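PDB 6ERC: peroxinectin A from Dictyostelium discoideum, which uses hydrogen peroxide to oxidise phenolic donors, iodide and thiocyanate at a haem, as a secreted member of the animal haem peroxidase family. Local coordinates for residues 278-292 with 459-472. Sequence-based numbering, arbitrary orientation.
Sequences FPSYTGYDANVNAQV and YEQFFRTRAGDRFW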
loop_
_atom_site.group_PDB
_atom_site.type_symbol
_atom_site.label_atom_id
_atom_site.label_comp_id
_atom_site.label_asym_id
_atom_site.label_seq_id
_atom_site.Cartn_x
_atom_site.Cartn_y
_atom_site.Cartn_z
ATOM N N PHE A 278 -9.267 12.940 -12.278
ATOM C CA PHE A 278 -8.073 12.430 -12.941
ATOM C C PHE A 278 -8.276 12.493 -14.450
ATOM O O PHE A 278 -9.353 12.134 -14.943
ATOM C CB PHE A 278 -7.766 10.999 -12.500
ATOM C CG PHE A 278 -6.332 10.601 -12.700
ATOM C CD1 PHE A 278 -5.351 11.037 -11.825
ATOM C CD2 PHE A 278 -5.964 9.796 -13.765
ATOM C CE1 PHE A 278 -4.027 10.677 -12.008
ATOM C CE2 PHE A 278 -4.641 9.432 -13.952
ATOM C CZ PHE A 278 -3.673 9.873 -13.073
ATOM N N PRO A 279 -7.280 12.938 -15.218
ATOM C CA PRO A 279 -7.471 13.049 -16.666
ATOM C C PRO A 279 -7.733 11.695 -17.306
ATOM O O PRO A 279 -7.432 10.636 -16.750
ATOM C CB PRO A 279 -6.150 13.654 -17.155
ATOM C CG PRO A 279 -5.163 13.274 -16.117
ATOM C CD PRO A 279 -5.915 13.324 -14.825
ATOM N N SER A 280 -8.303 11.746 -18.504
ATOM C CA SER A 280 -8.625 10.540 -19.243
ATOM C C SER A 280 -7.386 9.981 -19.933
ATOM O O SER A 280 -6.462 10.715 -20.293
ATOM C CB SER A 280 -9.721 10.837 -20.265
ATOM O OG SER A 280 -9.455 12.051 -20.947
ATOM N N TYR A 281 -7.379 8.659 -20.110
ATOM C CA TYR A 281 -6.261 7.971 -20.746
ATOM C C TYR A 281 -5.969 8.570 -22.116
ATOM O O TYR A 281 -6.885 8.917 -22.867
ATOM C CB TYR A 281 -6.587 6.480 -20.869
ATOM C CG TYR A 281 -5.478 5.600 -21.404
ATOM C CD1 TYR A 281 -4.245 5.539 -20.772
ATOM C CD2 TYR A 281 -5.681 4.798 -22.521
ATOM C CE1 TYR A 281 -3.235 4.719 -21.252
ATOM C CE2 TYR A 281 -4.681 3.977 -23.005
ATOM C CZ TYR A 281 -3.460 3.941 -22.368
ATOM O OH TYR A 281 -2.460 3.125 -22.848
ATOM N N THR A 282 -4.680 8.700 -22.438
ATOM C CA THR A 282 -4.245 9.277 -23.707
ATOM C C THR A 282 -3.413 8.311 -24.546
ATOM O O THR A 282 -2.755 8.747 -25.499
ATOM C CB THR A 282 -3.439 10.556 -23.469
ATOM O OG1 THR A 282 -2.290 10.256 -22.668
ATOM C CG2 THR A 282 -4.288 11.605 -22.771
ATOM N N GLY A 283 -3.415 7.022 -24.222
ATOM C CA GLY A 283 -2.714 6.040 -25.019
ATOM C C GLY A 283 -1.383 5.634 -24.405
ATOM O O GLY A 283 -0.782 6.349 -23.597
ATOM N N TYR A 284 -0.915 4.456 -24.811
ATOM C CA TYR A 284 0.347 3.931 -24.310
ATOM C C TYR A 284 1.517 4.706 -24.898
ATOM O O TYR A 284 1.569 4.954 -26.106
ATOM C CB TYR A 284 0.471 2.448 -24.651
ATOM C CG TYR A 284 1.848 1.870 -24.411
ATOM C CD1 TYR A 284 2.357 1.746 -23.125
ATOM C CD2 TYR A 284 2.634 1.436 -25.470
ATOM C CE1 TYR A 284 3.615 1.213 -22.903
ATOM C CE2 TYR A 284 3.889 0.901 -25.259
ATOM C CZ TYR A 284 4.374 0.792 -23.976
ATOM O OH TYR A 284 5.626 0.259 -23.764
ATOM N N ASP A 285 2.458 5.085 -24.038
ATOM C CA ASP A 285 3.669 5.794 -24.440
ATOM C C ASP A 285 4.859 4.900 -24.119
ATOM O O ASP A 285 5.160 4.657 -22.945
ATOM C CB ASP A 285 3.771 7.137 -23.720
ATOM C CG ASP A 285 4.813 8.054 -24.331
ATOM O OD1 ASP A 285 5.860 7.556 -24.798
ATOM O OD2 ASP A 285 4.582 9.282 -24.340
ATOM N N ALA A 286 5.534 4.407 -25.159
ATOM C CA ALA A 286 6.671 3.515 -24.963
ATOM C C ALA A 286 7.872 4.209 -24.336
ATOM O O ALA A 286 8.813 3.523 -23.927
ATOM C CB ALA A 286 7.090 2.895 -26.295
ATOM N N ASN A 287 7.870 5.538 -24.260
ATOM C CA ASN A 287 8.964 6.276 -23.649
ATOM C C ASN A 287 8.730 6.584 -22.175
ATOM O O ASN A 287 9.631 7.124 -21.523
ATOM C CB ASN A 287 9.197 7.584 -24.405
ATOM C CG ASN A 287 9.517 7.359 -25.866
ATOM O OD1 ASN A 287 10.195 6.394 -26.221
ATOM N ND2 ASN A 287 9.026 8.247 -26.724
ATOM N N VAL A 288 7.556 6.270 -21.640
ATOM C CA VAL A 288 7.239 6.528 -20.242
ATOM C C VAL A 288 7.664 5.330 -19.408
ATOM O O VAL A 288 7.406 4.175 -19.769
ATOM C CB VAL A 288 5.738 6.825 -20.071
ATOM C CG1 VAL A 288 5.334 6.805 -18.601
ATOM C CG2 VAL A 288 5.405 8.172 -20.687
ATOM N N ASN A 289 8.316 5.605 -18.280
ATOM C CA ASN A 289 8.754 4.571 -17.353
ATOM C C ASN A 289 7.730 4.448 -16.232
ATOM O O ASN A 289 7.483 5.415 -15.503
ATOM C CB ASN A 289 10.138 4.895 -16.790
ATOM C CG ASN A 289 10.689 3.785 -15.916
ATOM O OD1 ASN A 289 10.079 2.729 -15.774
ATOM N ND2 ASN A 289 11.857 4.018 -15.334
ATOM N N ALA A 290 7.133 3.264 -16.103
ATOM C CA ALA A 290 6.127 3.012 -15.080
ATOM C C ALA A 290 6.724 2.682 -13.719
ATOM O O ALA A 290 5.968 2.550 -12.750
ATOM C CB ALA A 290 5.216 1.864 -15.523
ATOM N N GLN A 291 8.047 2.543 -13.623
ATOM C CA GLN A 291 8.689 2.194 -12.362
ATOM C C GLN A 291 8.254 3.150 -11.258
ATOM O O GLN A 291 8.073 4.348 -11.487
ATOM C CB GLN A 291 10.211 2.230 -12.526
ATOM C CG GLN A 291 10.996 1.759 -11.309
ATOM C CD GLN A 291 10.998 0.253 -11.156
ATOM O OE1 GLN A 291 10.985 -0.483 -12.143
ATOM N NE2 GLN A 291 11.017 -0.215 -9.915
ATOM N N VAL A 292 8.083 2.608 -10.050
ATOM C CA VAL A 292 7.638 3.417 -8.923
ATOM C C VAL A 292 8.752 4.366 -8.497
ATOM O O VAL A 292 9.941 4.022 -8.540
ATOM C CB VAL A 292 7.199 2.518 -7.755
ATOM C CG1 VAL A 292 6.849 3.358 -6.521
ATOM C CG2 VAL A 292 6.017 1.652 -8.163
ATOM N N TYR A 459 -0.147 12.124 -8.104
ATOM C CA TYR A 459 -0.577 12.375 -9.474
ATOM C C TYR A 459 0.500 11.958 -10.464
ATOM O O TYR A 459 0.204 11.348 -11.499
ATOM C CB TYR A 459 -0.920 13.855 -9.651
ATOM C CG TYR A 459 -1.419 14.211 -11.035
ATOM C CD1 TYR A 459 -0.534 14.411 -12.087
ATOM C CD2 TYR A 459 -2.775 14.358 -11.286
ATOM C CE1 TYR A 459 -0.985 14.737 -13.349
ATOM C CE2 TYR A 459 -3.237 14.687 -12.547
ATOM C CZ TYR A 459 -2.337 14.875 -13.575
ATOM O OH TYR A 459 -2.792 15.202 -14.834
ATOM N N GLU A 460 1.759 12.269 -10.157
ATOM C CA GLU A 460 2.842 12.009 -11.098
ATOM C C GLU A 460 3.084 10.514 -11.263
ATOM O O GLU A 460 3.408 10.050 -12.363
ATOM C CB GLU A 460 4.111 12.722 -10.630
ATOM C CG GLU A 460 5.205 12.820 -11.686
ATOM C CD GLU A 460 6.062 11.571 -11.780
ATOM O OE1 GLU A 460 6.084 10.782 -10.811
ATOM O OE2 GLU A 460 6.716 11.378 -12.826
ATOM N N GLN A 461 2.927 9.741 -10.187
ATOM C CA GLN A 461 3.172 8.305 -10.264
ATOM C C GLN A 461 2.115 7.612 -11.115
ATOM O O GLN A 461 2.436 6.916 -12.086
ATOM C CB GLN A 461 3.204 7.702 -8.858
ATOM C CG GLN A 461 3.444 6.201 -8.841
ATOM C CD GLN A 461 4.753 5.820 -9.494
ATOM O OE1 GLN A 461 5.828 6.084 -8.957
ATOM N NE2 GLN A 461 4.672 5.205 -10.664
ATOM N N PHE A 462 0.840 7.786 -10.764
ATOM C CA PHE A 462 -0.213 7.032 -11.431
ATOM C C PHE A 462 -0.392 7.441 -12.886
ATOM O O PHE A 462 -0.948 6.666 -13.671
ATOM C CB PHE A 462 -1.524 7.178 -10.663
ATOM C CG PHE A 462 -1.574 6.359 -9.406
ATOM C CD1 PHE A 462 -1.560 4.975 -9.466
ATOM C CD2 PHE A 462 -1.627 6.967 -8.165
ATOM C CE1 PHE A 462 -1.600 4.216 -8.315
ATOM C CE2 PHE A 462 -1.671 6.211 -7.011
ATOM C CZ PHE A 462 -1.659 4.835 -7.086
ATOM N N PHE A 463 0.072 8.628 -13.275
ATOM C CA PHE A 463 0.123 8.945 -14.695
ATOM C C PHE A 463 1.066 7.998 -15.422
ATOM O O PHE A 463 0.779 7.556 -16.541
ATOM C CB PHE A 463 0.561 10.391 -14.902
ATOM C CG PHE A 463 0.595 10.807 -16.341
ATOM C CD1 PHE A 463 1.736 10.626 -17.102
ATOM C CD2 PHE A 463 -0.518 11.375 -16.936
ATOM C CE1 PHE A 463 1.769 11.008 -18.427
ATOM C CE2 PHE A 463 -0.492 11.757 -18.259
ATOM C CZ PHE A 463 0.655 11.574 -19.006
ATOM N N ARG A 464 2.196 7.666 -14.795
ATOM C CA ARG A 464 3.193 6.837 -15.459
ATOM C C ARG A 464 2.801 5.364 -15.457
ATOM O O ARG A 464 2.959 4.684 -16.477
ATOM C CB ARG A 464 4.560 7.035 -14.801
ATOM C CG ARG A 464 5.195 8.377 -15.141
ATOM C CD ARG A 464 6.603 8.515 -14.585
ATOM N NE ARG A 464 6.621 8.568 -13.126
ATOM C CZ ARG A 464 6.898 7.542 -12.326
ATOM N NH1 ARG A 464 6.885 7.713 -11.010
ATOM N NH2 ARG A 464 7.192 6.351 -12.825
ATOM N N THR A 465 2.284 4.847 -14.338
ATOM C CA THR A 465 1.920 3.433 -14.298
ATOM C C THR A 465 0.722 3.105 -15.184
ATOM O O THR A 465 0.429 1.922 -15.378
ATOM C CB THR A 465 1.634 2.980 -12.863
ATOM O OG1 THR A 465 0.895 3.989 -12.168
ATOM C CG2 THR A 465 2.940 2.686 -12.130
ATOM N N ARG A 466 0.028 4.110 -15.714
ATOM C CA ARG A 466 -0.963 3.914 -16.764
ATOM C C ARG A 466 -0.375 4.137 -18.152
ATOM O O ARG A 466 -0.533 3.290 -19.037
ATOM C CB ARG A 466 -2.154 4.857 -16.549
ATOM C CG ARG A 466 -3.136 4.886 -17.710
ATOM C CD ARG A 466 -4.434 5.590 -17.346
ATOM N NE ARG A 466 -4.335 7.043 -17.466
ATOM C CZ ARG A 466 -5.332 7.889 -17.216
ATOM N NH1 ARG A 466 -6.517 7.435 -16.825
ATOM N NH2 ARG A 466 -5.148 9.193 -17.356
ATOM N N ALA A 467 0.313 5.263 -18.355
ATOM C CA ALA A 467 0.844 5.589 -19.674
ATOM C C ALA A 467 1.982 4.660 -20.074
ATOM O O ALA A 467 2.130 4.342 -21.260
ATOM C CB ALA A 467 1.313 7.042 -19.698
ATOM N N GLY A 468 2.792 4.222 -19.116
ATOM C CA GLY A 468 3.890 3.324 -19.404
ATOM C C GLY A 468 3.530 1.859 -19.440
ATOM O O GLY A 468 4.415 1.016 -19.608
ATOM N N ASP A 469 2.250 1.527 -19.293
ATOM C CA ASP A 469 1.795 0.144 -19.270
ATOM C C ASP A 469 1.326 -0.256 -20.665
ATOM O O ASP A 469 0.362 0.314 -21.192
ATOM C CB ASP A 469 0.674 -0.036 -18.246
ATOM C CG ASP A 469 0.324 -1.491 -18.014
ATOM O OD1 ASP A 469 0.812 -2.357 -18.769
ATOM O OD2 ASP A 469 -0.437 -1.771 -17.066
ATOM N N ARG A 470 2.014 -1.236 -21.259
ATOM C CA ARG A 470 1.665 -1.697 -22.598
ATOM C C ARG A 470 0.389 -2.531 -22.587
ATOM O O ARG A 470 -0.312 -2.603 -23.603
ATOM C CB ARG A 470 2.830 -2.499 -23.187
ATOM C CG ARG A 470 2.639 -2.928 -24.636
ATOM C CD ARG A 470 3.935 -3.468 -25.237
ATOM N NE ARG A 470 4.379 -4.708 -24.601
ATOM C CZ ARG A 470 4.127 -5.935 -25.057
ATOM N NH1 ARG A 470 3.426 -6.118 -26.166
ATOM N NH2 ARG A 470 4.581 -6.990 -24.396
ATOM N N PHE A 471 0.068 -3.156 -21.455
ATOM C CA PHE A 471 -1.125 -3.978 -21.314
ATOM C C PHE A 471 -2.269 -3.239 -20.622
ATOM O O PHE A 471 -3.170 -3.881 -20.072
ATOM C CB PHE A 471 -0.790 -5.255 -20.538
ATOM C CG PHE A 471 0.106 -6.210 -21.280
ATOM C CD1 PHE A 471 1.468 -5.976 -21.374
ATOM C CD2 PHE A 471 -0.413 -7.357 -21.863
ATOM C CE1 PHE A 471 2.293 -6.858 -22.047
ATOM C CE2 PHE A 471 0.409 -8.242 -22.535
ATOM C CZ PHE A 471 1.762 -7.993 -22.626
ATOM N N TRP A 472 -2.249 -1.906 -20.628
ATOM C CA TRP A 472 -3.316 -1.150 -19.986
ATOM C C TRP A 472 -4.649 -1.453 -20.662
ATOM O O TRP A 472 -4.745 -1.501 -21.891
ATOM C CB TRP A 472 -3.020 0.349 -20.037
ATOM C CG TRP A 472 -3.995 1.150 -19.235
ATOM C CD1 TRP A 472 -5.007 1.932 -19.712
ATOM C CD2 TRP A 472 -4.065 1.229 -17.808
ATOM N NE1 TRP A 472 -5.701 2.498 -18.668
ATOM C CE2 TRP A 472 -5.141 2.079 -17.488
ATOM C CE3 TRP A 472 -3.319 0.664 -16.769
ATOM C CZ2 TRP A 472 -5.486 2.383 -16.175
ATOM C CZ3 TRP A 472 -3.663 0.965 -15.468
ATOM C CH2 TRP A 472 -4.737 1.814 -15.181
HETATM O O HOH W 1 5.968 -0.580 -21.391
HETATM O O HOH W 2 7.335 1.381 -18.391
#
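The guanidinium of Arg466 lies between Phe278 and Tyr281: Phe278 CE2 sits over one face, the backbone N of Tyr281 over the other. At its edge, in the guanidinium plane, Pro279 O accepts a nearly straight bond from Arg466 NH2 (2.8 Å, 167°). The bend at chi3 of Arg466 (83°) swings this group off its aliphatic stem, whose CG packs against Tyr281 CD1. Over the centre of one Tyr281 face stands Trp472 CD1, 3.6 Å from Tyr281 CE1; Gly283 N covers the opposite face. The Tyr284 ring carries Arg470 CA over one face (CH-pi, 3.7 Å from the CA to the ring centroid) and meets Gly468 O at its edge. Asp285, which opens a type I turn to Val288, bonds through its N to Ala467 O (2.9 Å, 176°) at the helix end. The polar partners of the Arg464 guanidinium lie round its edge, while its CG packs on Val288 CG1. NH2 donates to Asn289 O (2.9 Å) and Gln291 O (2.6 Å), carbonyls presented by an Asx turn (Gln291 N to Asn289 OD1); NE and NH1 grip the Glu460 carboxylate side-on. A leucine in place of Arg464 would probably leave both carbonyls without their shared donor and Glu460 without its counter-charge, freeing the 289-291 backbone to shift. In this animal haem peroxidase fold the loop between helices 247-275 and 294-300 wraps the C-terminal end of helix 452-467; Leu271 and Leu275 touch Phe462 and Tyr459, and the side chain of Val292 touches Asn144 of strand 139-144 and lies about 7 Å from the bound haem and 8 Å from the sodium ion.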